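PDB 5WCE: DNA polymerase III subunit beta from Caulobacter crescentus, which forms a ring-shaped head-to-tail dimer around DNA and probably tethers DNA polymerases and other proteins to it, conferring processivity. Local coordinates for residues 24-29 against 213-218; 50-55 against 59-64; 82-87 against 112-117; 218-223 against 238-243. One frame throughout, in Å; residues are numbered along the deposited sequence.

Contact 1 (24-29 against 213-218); sequences VQSVVE and IAEARR
Ser26, in the turn at the C-terminal end of helix 14-25, turns its CB toward helix 210-220 and meets Glu215 there. CB of Ser26 lies 3.0 Å from OE1 of Glu215, a close van der Waals approach without a hydrogen bond. The hydroxyl stands beside its own backbone N (chi1 -49°), which sends OG past the carboxylate to CD of Arg218, 3.8 Å away; OG also makes a weak hydrogen bond back to Gly22 O. One helical turn separates Glu215 and Arg218, and they are tied to each other: NH2 of Arg218 donates to OE2 of Glu215 at 2.9 Å, nearly straight at 175°. OE2 is met on its syn side, with the donor tilted out of the carboxylate plane, while the oxygen lies in the guanidinium plane. NE of Arg218 is buried here and has no partner in the model. With an alanine in place of Glu215, the Arg218 guanidinium would probably lose its charged mate and be left freer to swing away from Ser26.

The two helices belong to the N-terminal and central domains, so this is a domain-to-domain contact on the helical side of the chain, which in sliding clamps lines the DNA channel. Val27 follows in the type I turn from Gln25 to Val28. Its backbone N comes within 4.1 Å of Glu215 OE1, while its side chain packs on Ala53 and Ile60 of the neighbouring sheet. Lys211, near the start of helix 210-220, reaches back across the junction, donating a hydrogen bond to Val27 O and forming a salt bridge with OE2 of Glu29.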
# COMPACT_ATOMS: atom_id res chain seq x y z
N VAL A 24 -5.01 -1.19 21.88
CA VAL A 24 -3.96 -0.41 22.54
C VAL A 24 -2.64 -0.34 21.76
O VAL A 24 -1.90 0.63 21.91
CB VAL A 24 -3.64 -0.88 24.00
CG1 VAL A 24 -4.92 -0.89 24.83
CG2 VAL A 24 -2.90 -2.21 24.01
N GLN A 25 -2.31 -1.35 20.99
CA GLN A 25 -0.96 -1.44 20.43
C GLN A 25 -0.66 -0.38 19.35
O GLN A 25 0.50 -0.09 19.10
CB GLN A 25 -0.70 -2.81 19.90
CG GLN A 25 -1.44 -3.16 18.62
CD GLN A 25 -0.54 -3.05 17.43
OE1 GLN A 25 0.58 -3.62 17.45
NE2 GLN A 25 -0.98 -2.32 16.40
N SER A 26 -1.72 0.17 18.75
CA SER A 26 -1.62 1.28 17.75
C SER A 26 -0.79 2.48 18.20
O SER A 26 -0.15 3.11 17.36
CB SER A 26 -3.04 1.80 17.38
OG SER A 26 -3.91 0.71 17.06
N VAL A 27 -0.77 2.82 19.49
CA VAL A 27 -0.04 3.97 19.96
C VAL A 27 1.45 3.76 19.93
O VAL A 27 2.22 4.74 19.91
CB VAL A 27 -0.47 4.45 21.40
CG1 VAL A 27 -0.04 3.48 22.48
CG2 VAL A 27 0.09 5.86 21.75
N VAL A 28 1.88 2.50 19.95
CA VAL A 28 3.31 2.22 20.10
C VAL A 28 4.02 2.50 18.78
O VAL A 28 3.67 1.93 17.76
CB VAL A 28 3.54 0.77 20.57
CG1 VAL A 28 5.03 0.44 20.66
CG2 VAL A 28 2.83 0.56 21.89
N GLU A 29 5.00 3.38 18.83
CA GLU A 29 5.78 3.74 17.64
C GLU A 29 6.65 2.56 17.19
O GLU A 29 7.27 1.93 18.03
CB GLU A 29 6.70 4.92 17.99
CG GLU A 29 5.98 6.24 18.24
CD GLU A 29 5.41 6.87 16.97
OE1 GLU A 29 5.91 6.53 15.89
OE2 GLU A 29 4.46 7.70 17.04
N ILE A 213 -5.83 12.73 17.72
CA ILE A 213 -7.03 12.74 16.86
C ILE A 213 -7.10 11.45 16.04
O ILE A 213 -8.14 10.85 15.94
CB ILE A 213 -7.07 14.01 15.99
CG1 ILE A 213 -7.36 15.22 16.88
CG2 ILE A 213 -8.06 13.86 14.83
CD1 ILE A 213 -8.71 15.22 17.57
N ALA A 214 -5.98 11.02 15.49
CA ALA A 214 -5.93 9.87 14.63
C ALA A 214 -6.32 8.61 15.41
O ALA A 214 -7.16 7.82 14.97
CB ALA A 214 -4.56 9.71 14.00
N GLU A 215 -5.74 8.47 16.60
CA GLU A 215 -5.98 7.32 17.44
C GLU A 215 -7.39 7.35 17.99
O GLU A 215 -8.06 6.30 18.00
CB GLU A 215 -4.93 7.22 18.56
CG GLU A 215 -3.52 6.93 18.04
CD GLU A 215 -3.49 5.66 17.22
OE1 GLU A 215 -4.00 4.67 17.75
OE2 GLU A 215 -3.06 5.68 16.03
N ALA A 216 -7.87 8.52 18.42
CA ALA A 216 -9.28 8.65 18.81
C ALA A 216 -10.27 8.29 17.71
O ALA A 216 -11.27 7.58 17.93
CB ALA A 216 -9.61 10.07 19.37
N ARG A 217 -9.97 8.77 16.51
CA ARG A 217 -10.82 8.51 15.37
C ARG A 217 -10.85 7.00 15.06
O ARG A 217 -11.90 6.47 14.76
CB ARG A 217 -10.30 9.31 14.15
CG ARG A 217 -11.11 9.09 12.86
CD ARG A 217 -12.57 9.47 13.02
NE ARG A 217 -13.26 9.18 11.79
CZ ARG A 217 -13.82 8.02 11.46
NH1 ARG A 217 -13.76 6.99 12.28
NH2 ARG A 217 -14.46 7.89 10.30
N ARG A 218 -9.71 6.33 15.17
CA ARG A 218 -9.65 4.85 15.00
C ARG A 218 -10.55 4.12 15.99
O ARG A 218 -11.39 3.31 15.63
CB ARG A 218 -8.20 4.38 15.10
CG ARG A 218 -7.98 2.96 14.64
CD ARG A 218 -6.58 2.39 14.91
NE ARG A 218 -5.50 3.37 14.69
CZ ARG A 218 -4.93 3.71 13.52
NH1 ARG A 218 -5.28 3.16 12.34
NH2 ARG A 218 -3.97 4.62 13.54

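Contact 2 (50-55 against 59-64)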
# COMPACT_ATOMS: atom_id res chain seq x y z
N SER A 50 -6.49 -5.75 32.34
CA SER A 50 -6.33 -4.39 31.84
C SER A 50 -5.06 -4.28 31.02
O SER A 50 -4.09 -5.02 31.25
CB SER A 50 -6.32 -3.37 32.96
OG SER A 50 -7.55 -3.42 33.66
N PHE A 51 -5.11 -3.37 30.03
CA PHE A 51 -4.07 -3.25 29.00
C PHE A 51 -3.80 -1.78 28.90
O PHE A 51 -4.80 -1.01 28.88
CB PHE A 51 -4.56 -3.73 27.67
CG PHE A 51 -4.92 -5.19 27.59
CD1 PHE A 51 -6.18 -5.63 28.01
CD2 PHE A 51 -4.07 -6.07 27.01
CE1 PHE A 51 -6.55 -6.98 27.88
CE2 PHE A 51 -4.42 -7.41 26.87
CZ PHE A 51 -5.65 -7.86 27.32
N SER A 52 -2.55 -1.37 28.94
CA SER A 52 -2.18 0.05 28.77
C SER A 52 -0.96 0.15 27.85
O SER A 52 -0.02 -0.66 27.93
CB SER A 52 -1.95 0.65 30.16
OG SER A 52 -1.40 1.92 30.03
N ALA A 53 -0.98 1.12 26.94
CA ALA A 53 0.18 1.44 26.15
C ALA A 53 0.29 2.94 25.99
O ALA A 53 -0.73 3.65 26.07
CB ALA A 53 0.13 0.74 24.81
N THR A 54 1.50 3.40 25.79
CA THR A 54 1.74 4.86 25.68
C THR A 54 2.92 5.24 24.81
O THR A 54 3.85 4.46 24.62
CB THR A 54 2.00 5.44 27.10
OG1 THR A 54 1.99 6.87 27.09
CG2 THR A 54 3.32 4.95 27.68
N ASP A 55 2.89 6.48 24.31
CA ASP A 55 4.05 7.07 23.66
C ASP A 55 4.52 8.30 24.43
O ASP A 55 5.25 9.16 23.89
CB ASP A 55 3.75 7.39 22.21
CG ASP A 55 2.68 8.49 22.06
OD1 ASP A 55 2.23 9.05 23.11
OD2 ASP A 55 2.36 8.79 20.89
N GLU A 59 -1.99 7.90 26.15
CA GLU A 59 -2.10 6.56 26.72
C GLU A 59 -3.39 5.96 26.24
O GLU A 59 -4.45 6.61 26.36
CB GLU A 59 -2.10 6.62 28.24
CG GLU A 59 -2.27 5.27 28.94
CD GLU A 59 -2.60 5.46 30.40
OE1 GLU A 59 -1.71 5.26 31.19
OE2 GLU A 59 -3.72 5.92 30.70
N ILE A 60 -3.35 4.73 25.76
CA ILE A 60 -4.57 4.00 25.48
C ILE A 60 -4.68 2.89 26.51
O ILE A 60 -3.66 2.20 26.75
CB ILE A 60 -4.60 3.38 24.08
CG1 ILE A 60 -4.29 4.42 22.98
CG2 ILE A 60 -5.93 2.75 23.83
CD1 ILE A 60 -4.28 3.88 21.54
N ILE A 61 -5.87 2.74 27.08
CA ILE A 61 -6.17 1.65 28.04
C ILE A 61 -7.34 0.86 27.50
O ILE A 61 -8.21 1.41 26.76
CB ILE A 61 -6.44 2.18 29.48
CG1 ILE A 61 -5.24 3.01 29.99
CG2 ILE A 61 -6.66 1.06 30.50
CD1 ILE A 61 -5.36 3.48 31.43
N ASP A 62 -7.40 -0.44 27.84
CA ASP A 62 -8.52 -1.25 27.47
C ASP A 62 -8.63 -2.40 28.45
O ASP A 62 -7.72 -2.59 29.30
CB ASP A 62 -8.42 -1.70 26.01
CG ASP A 62 -9.78 -2.18 25.39
OD1 ASP A 62 -10.86 -2.09 25.99
OD2 ASP A 62 -9.74 -2.74 24.29
N GLU A 63 -9.77 -3.05 28.47
CA GLU A 63 -9.99 -4.14 29.42
C GLU A 63 -10.71 -5.27 28.72
O GLU A 63 -11.50 -5.04 27.81
CB GLU A 63 -10.72 -3.69 30.68
CG GLU A 63 -12.09 -3.13 30.46
CD GLU A 63 -12.92 -2.92 31.73
OE1 GLU A 63 -12.36 -2.81 32.86
OE2 GLU A 63 -14.16 -2.93 31.59
N GLY A 64 -10.40 -6.49 29.11
CA GLY A 64 -11.13 -7.66 28.65
C GLY A 64 -11.44 -8.59 29.80
O GLY A 64 -10.72 -8.59 30.80
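Phe51 and Asp62 pair in an antiparallel beta hairpin, strands 48-54 and 58-65, whose second strand also bonds to strand 243-248 and so carries the N-terminal domain's sheet into the central domain. Phe51 N donates to Asp62 O at 2.8 Å and Asp62 N returns a bond to Phe51 O. Ala53 and Ile60 form the next hydrogen-bonded pair, and there both donors lie nearly along the C=O axis.

The face that holds Phe51, Ala53, Ile60 and Asp62 is the tightly packed one, since helix 14-25 lies against it. CG of Phe51 is set beside the backbone N (chi1 -64°), which brings the ring edge alongside the partner strand: CD1 is 3.6 Å from Asp62 O, an oxygen in the plane of the ring, and CE1 approaches Gly64 N at 4.1 Å. Beyond the hairpin the same ring meets Leu17, Ala20 and Leu21. An alanine in place of Phe51 would probably open a gap between helix 14-25 and the strands. OD2 of Asp62, on this face too, is hydrogen-bonded to ND1 of His23.

The other face is looser only toward Ser50, Ile61 and Glu63, which are partly exposed; Glu63 turns to a salt bridge with Arg48. Ser52, Thr54 and Glu59 stay buried. Thr54 spends its hydroxyl where the hairpin turns back, on Leu56 N and Met58 O. Glu59 stretches out beside Ser52, whose OG stands 3.6 Å from CG and 3.5 Å from OE1 of Glu59 without a hydrogen bond.

Contact 3 (82-87 against 112-117)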
# COMPACT_ATOMS: atom_id res chain seq x y z
N TYR A 82 0.74 -8.91 20.20
CA TYR A 82 -0.40 -8.78 19.26
C TYR A 82 -0.27 -9.80 18.09
O TYR A 82 -1.19 -10.55 17.81
CB TYR A 82 -0.50 -7.33 18.73
CG TYR A 82 -1.53 -7.18 17.63
CD1 TYR A 82 -2.89 -7.14 17.93
CD2 TYR A 82 -1.13 -7.11 16.28
CE1 TYR A 82 -3.84 -7.03 16.93
CE2 TYR A 82 -2.07 -7.04 15.27
CZ TYR A 82 -3.42 -6.99 15.59
OH TYR A 82 -4.35 -6.90 14.56
N GLU A 83 0.90 -9.87 17.48
CA GLU A 83 1.14 -10.78 16.37
C GLU A 83 1.02 -12.24 16.75
O GLU A 83 0.42 -13.01 16.01
CB GLU A 83 2.48 -10.47 15.72
CG GLU A 83 2.39 -9.15 14.92
CD GLU A 83 1.47 -9.34 13.70
OE1 GLU A 83 1.69 -10.31 12.95
OE2 GLU A 83 0.47 -8.68 13.56
N ILE A 84 1.54 -12.62 17.91
CA ILE A 84 1.40 -14.00 18.38
C ILE A 84 -0.10 -14.35 18.48
O ILE A 84 -0.56 -15.37 17.98
CB ILE A 84 2.08 -14.20 19.75
CG1 ILE A 84 3.63 -14.20 19.62
CG2 ILE A 84 1.64 -15.52 20.42
CD1 ILE A 84 4.34 -14.04 20.94
N VAL A 85 -0.84 -13.50 19.15
CA VAL A 85 -2.23 -13.82 19.42
C VAL A 85 -3.05 -13.88 18.12
O VAL A 85 -3.87 -14.77 17.95
CB VAL A 85 -2.87 -12.87 20.48
CG1 VAL A 85 -4.34 -13.19 20.66
CG2 VAL A 85 -2.09 -12.98 21.80
N ARG A 86 -2.79 -12.95 17.24
CA ARG A 86 -3.41 -12.92 15.92
C ARG A 86 -3.23 -14.25 15.18
O ARG A 86 -4.13 -14.72 14.52
CB ARG A 86 -2.81 -11.78 15.09
CG ARG A 86 -3.69 -11.36 13.92
CD ARG A 86 -3.07 -10.27 13.07
NE ARG A 86 -1.74 -10.65 12.57
CZ ARG A 86 -1.48 -11.60 11.65
NH1 ARG A 86 -2.44 -12.35 11.09
NH2 ARG A 86 -0.22 -11.84 11.30
N LYS A 87 -2.08 -14.89 15.32
CA LYS A 87 -1.78 -16.09 14.59
C LYS A 87 -2.25 -17.34 15.32
O LYS A 87 -2.18 -18.42 14.73
CB LYS A 87 -0.28 -16.19 14.34
CG LYS A 87 0.24 -15.06 13.49
CD LYS A 87 1.75 -15.15 13.34
CE LYS A 87 2.35 -13.90 12.65
NZ LYS A 87 3.83 -14.16 12.50
N SER A 112 1.19 -24.49 21.10
CA SER A 112 2.17 -23.39 21.07
C SER A 112 2.51 -22.86 22.46
O SER A 112 1.60 -22.65 23.30
CB SER A 112 1.62 -22.16 20.32
OG SER A 112 1.04 -22.49 19.09
N ARG A 113 3.79 -22.57 22.68
CA ARG A 113 4.28 -21.94 23.91
C ARG A 113 5.29 -20.86 23.57
O ARG A 113 6.28 -21.14 22.85
CB ARG A 113 4.92 -22.97 24.81
CG ARG A 113 5.31 -22.47 26.19
CD ARG A 113 6.04 -23.59 26.90
NE ARG A 113 6.44 -23.27 28.25
CZ ARG A 113 5.64 -23.30 29.31
NH1 ARG A 113 4.33 -23.57 29.19
NH2 ARG A 113 6.13 -22.99 30.52
N PHE A 114 5.05 -19.63 24.05
CA PHE A 114 5.98 -18.55 23.87
C PHE A 114 6.48 -18.05 25.24
O PHE A 114 5.73 -18.02 26.21
CB PHE A 114 5.34 -17.40 23.13
CG PHE A 114 4.73 -17.79 21.83
CD1 PHE A 114 3.49 -18.44 21.79
CD2 PHE A 114 5.36 -17.50 20.64
CE1 PHE A 114 2.93 -18.84 20.59
CE2 PHE A 114 4.80 -17.88 19.42
CZ PHE A 114 3.58 -18.55 19.40
N ASN A 115 7.77 -17.69 25.30
CA ASN A 115 8.37 -17.05 26.51
C ASN A 115 8.91 -15.70 26.02
O ASN A 115 9.76 -15.64 25.11
CB ASN A 115 9.49 -17.87 27.08
CG ASN A 115 9.09 -19.34 27.34
OD1 ASN A 115 8.91 -19.74 28.45
ND2 ASN A 115 9.00 -20.12 26.34
N LEU A 116 8.34 -14.61 26.55
CA LEU A 116 8.66 -13.25 26.11
C LEU A 116 9.30 -12.49 27.28
O LEU A 116 8.84 -12.59 28.41
CB LEU A 116 7.41 -12.51 25.71
CG LEU A 116 6.62 -13.02 24.52
CD1 LEU A 116 5.58 -11.96 24.20
CD2 LEU A 116 7.55 -13.32 23.36
N PRO A 117 10.39 -11.74 27.00
CA PRO A 117 11.05 -11.00 28.07
C PRO A 117 10.12 -9.87 28.56
O PRO A 117 9.30 -9.31 27.81
CB PRO A 117 12.29 -10.40 27.40
CG PRO A 117 11.84 -10.23 25.95
CD PRO A 117 11.08 -11.53 25.70
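At the dimer end of the N-terminal domain, helix 78-87 rests on strand 112-116, the outermost of its sheet within this chain, through Ile84, which is wedged against Phe114 and Leu116. The Phe114 ring offers Ile84 a face. CG2 of Ile84 sits 3.6 Å from the ring centroid, 15° off the normal, in a CH-pi contact displaced somewhat toward the rim. The other branch of Ile84 runs over the same ring, and its CD1 closes to 3.6 Å from CD2 of Phe114. With CG1 beside the backbone N and CG2 beside the carbonyl carbon (chi1 -73°), both branches are spread across the aromatic surface, and the two side chains run antiparallel past one another. CD1 goes on to Leu116, lying 4.1 Å from both CD1 and CD2 of that leucine, so this methyl touches both strand residues.

On the helix itself, Arg86 grips Glu83 side-on in a salt bridge: NH2 of Arg86 bonds OE1 of Glu83 at 3.0 Å and NE bonds OE2 at 3.1 Å, each nitrogen taking one carboxylate oxygen on its syn side.

The second subunit closes in on the same elements. Lys87 makes a salt bridge with Asp281 of that subunit, and Phe114 also packs on its Ala315. Residues 112-115 pair antiparallel with a strand of the second subunit, so the sheet runs on across the boundary, a feature typical of the head-to-tail interface of the beta sliding clamp ring.

Contact 4 (218-223 against 238-243)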
# COMPACT_ATOMS: atom_id res chain seq x y z
N ARG A 218 -9.71 6.33 15.17
CA ARG A 218 -9.65 4.85 15.00
C ARG A 218 -10.55 4.12 15.99
O ARG A 218 -11.39 3.31 15.63
CB ARG A 218 -8.20 4.38 15.10
CG ARG A 218 -7.98 2.96 14.64
CD ARG A 218 -6.58 2.39 14.91
NE ARG A 218 -5.50 3.37 14.69
CZ ARG A 218 -4.93 3.71 13.52
NH1 ARG A 218 -5.28 3.16 12.34
NH2 ARG A 218 -3.97 4.62 13.54
N LEU A 219 -10.42 4.49 17.27
CA LEU A 219 -11.27 3.91 18.31
C LEU A 219 -12.75 4.21 18.15
O LEU A 219 -13.63 3.38 18.51
CB LEU A 219 -10.78 4.36 19.70
CG LEU A 219 -9.41 3.77 20.08
CD1 LEU A 219 -8.77 4.44 21.30
CD2 LEU A 219 -9.46 2.26 20.35
N MET A 220 -13.07 5.40 17.62
CA MET A 220 -14.44 5.71 17.26
C MET A 220 -15.07 4.75 16.28
O MET A 220 -16.27 4.62 16.30
CB MET A 220 -14.55 7.12 16.67
CG MET A 220 -14.55 8.14 17.75
SD MET A 220 -14.47 9.80 17.07
CE MET A 220 -13.30 10.50 18.23
N GLU A 221 -14.27 4.09 15.42
CA GLU A 221 -14.85 3.14 14.46
C GLU A 221 -15.55 1.96 15.17
O GLU A 221 -16.51 1.44 14.63
CB GLU A 221 -13.87 2.68 13.38
CG GLU A 221 -14.57 2.48 12.03
CD GLU A 221 -14.86 3.80 11.29
OE1 GLU A 221 -14.07 4.18 10.42
OE2 GLU A 221 -15.87 4.47 11.58
N SER A 222 -15.10 1.59 16.38
CA SER A 222 -15.69 0.48 17.16
C SER A 222 -16.54 0.94 18.36
O SER A 222 -16.95 0.09 19.17
CB SER A 222 -14.55 -0.39 17.73
OG SER A 222 -13.60 -0.83 16.77
N ALA A 223 -16.81 2.25 18.49
CA ALA A 223 -17.51 2.79 19.65
C ALA A 223 -19.00 2.56 19.57
O ALA A 223 -19.49 2.11 18.57
CB ALA A 223 -17.22 4.30 19.78
N PHE A 238 -10.85 10.64 26.04
CA PHE A 238 -11.96 10.08 25.31
C PHE A 238 -12.20 8.70 25.92
O PHE A 238 -11.26 7.88 25.98
CB PHE A 238 -11.63 9.89 23.86
CG PHE A 238 -11.23 11.13 23.14
CD1 PHE A 238 -12.18 11.85 22.41
CD2 PHE A 238 -9.88 11.52 23.06
CE1 PHE A 238 -11.82 12.98 21.71
CE2 PHE A 238 -9.53 12.65 22.35
CZ PHE A 238 -10.50 13.37 21.67
N GLU A 239 -13.42 8.43 26.32
CA GLU A 239 -13.82 7.08 26.74
C GLU A 239 -14.80 6.43 25.74
O GLU A 239 -15.86 7.02 25.41
CB GLU A 239 -14.50 7.19 28.08
CG GLU A 239 -13.96 6.34 29.19
CD GLU A 239 -14.77 6.55 30.43
OE1 GLU A 239 -15.99 6.21 30.44
OE2 GLU A 239 -14.23 7.14 31.37
N PHE A 240 -14.47 5.19 25.32
CA PHE A 240 -15.22 4.41 24.32
C PHE A 240 -15.57 3.07 24.96
O PHE A 240 -14.90 2.03 24.65
CB PHE A 240 -14.34 4.09 23.12
CG PHE A 240 -13.46 5.22 22.62
CD1 PHE A 240 -13.91 6.05 21.57
CD2 PHE A 240 -12.17 5.41 23.10
CE1 PHE A 240 -13.12 7.04 21.06
CE2 PHE A 240 -11.37 6.41 22.61
CZ PHE A 240 -11.85 7.25 21.59
N GLY A 241 -16.48 3.07 25.92
CA GLY A 241 -16.78 1.87 26.72
C GLY A 241 -15.59 1.35 27.52
O GLY A 241 -15.09 2.02 28.39
N ALA A 242 -15.07 0.18 27.16
CA ALA A 242 -13.95 -0.40 27.89
C ALA A 242 -12.60 0.27 27.56
O ALA A 242 -11.65 0.23 28.35
CB ALA A 242 -13.88 -1.91 27.61
N ALA A 243 -12.48 0.87 26.38
CA ALA A 243 -11.27 1.50 25.98
C ALA A 243 -11.31 3.00 26.34
O ALA A 243 -12.41 3.62 26.41
CB ALA A 243 -11.05 1.28 24.51
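The C-terminal part of helix 210-220 leads into a type I turn from Met220 to Ala223 and there comes up against the tight hairpin end of strand 235-240, with the CA atoms of Ala223 and Phe240 5.4 Å apart. The hairpin reverses through a type II' turn, closed by Phe240 N to Ala243 O and by the return bond from Ala243 N to Phe240 O. Gly241 takes the positive phi (62°) in this turn that glycine tolerates readily.

Phe240 carries the contact. Its CG lies beside the backbone N (chi1 -43°), which turns the ring toward the helix, and Leu219 lies over one face. CB of Leu219 is almost above the middle of the ring, 3.6 Å from its centroid and 11° off the normal, in a CH-pi contact. CD1 of Leu219 extends the overlap to CE2 of Phe240 at 3.5 Å, the leucine running roughly perpendicular to the phenylalanine side chain.

The CD1-CE1 side of the Phe240 ring is met edge-on. CG of Met220 stands 3.8 Å from CE1 of Phe240, although the CB of this methionine points away from the strand, and CB of Ala223 approaches CD1 of that ring at 4.2 Å. Both lie near the ring plane, so the ring is hemmed in along one edge as well as over a face. Farther out, Met220 packs on Leu143, Ile144 and Ile147 of helix 140-148, while Phe240 also rests on Val227 and Leu245 of the flanking strands. Such apolar seating of paired helices on an antiparallel sheet is characteristic of the DNA clamp fold, here in its central domain.

Overall arrangement
Three of the contacts cluster where the N-terminal and central domains join. The centre of contact 1 lies about 11 Å from the centres of both contact 2 and contact 4, and those two are about 12 Å apart. Contact 1 touches the hairpin of contact 2 through Val27 on Ala53 and Thr54, and it shares helix 210-220 and Arg218 with contact 4, where Ala216 packs on the rings of Phe238 and Phe240. Contacts 2 and 4 meet in one continuous sheet, with Asp62 lying against Ala242 and Ala243. Contact 3 lies farther off, at the dimer interface, yet still touches contact 1 through Gln25 and Tyr82, their centres about 22 Å apart.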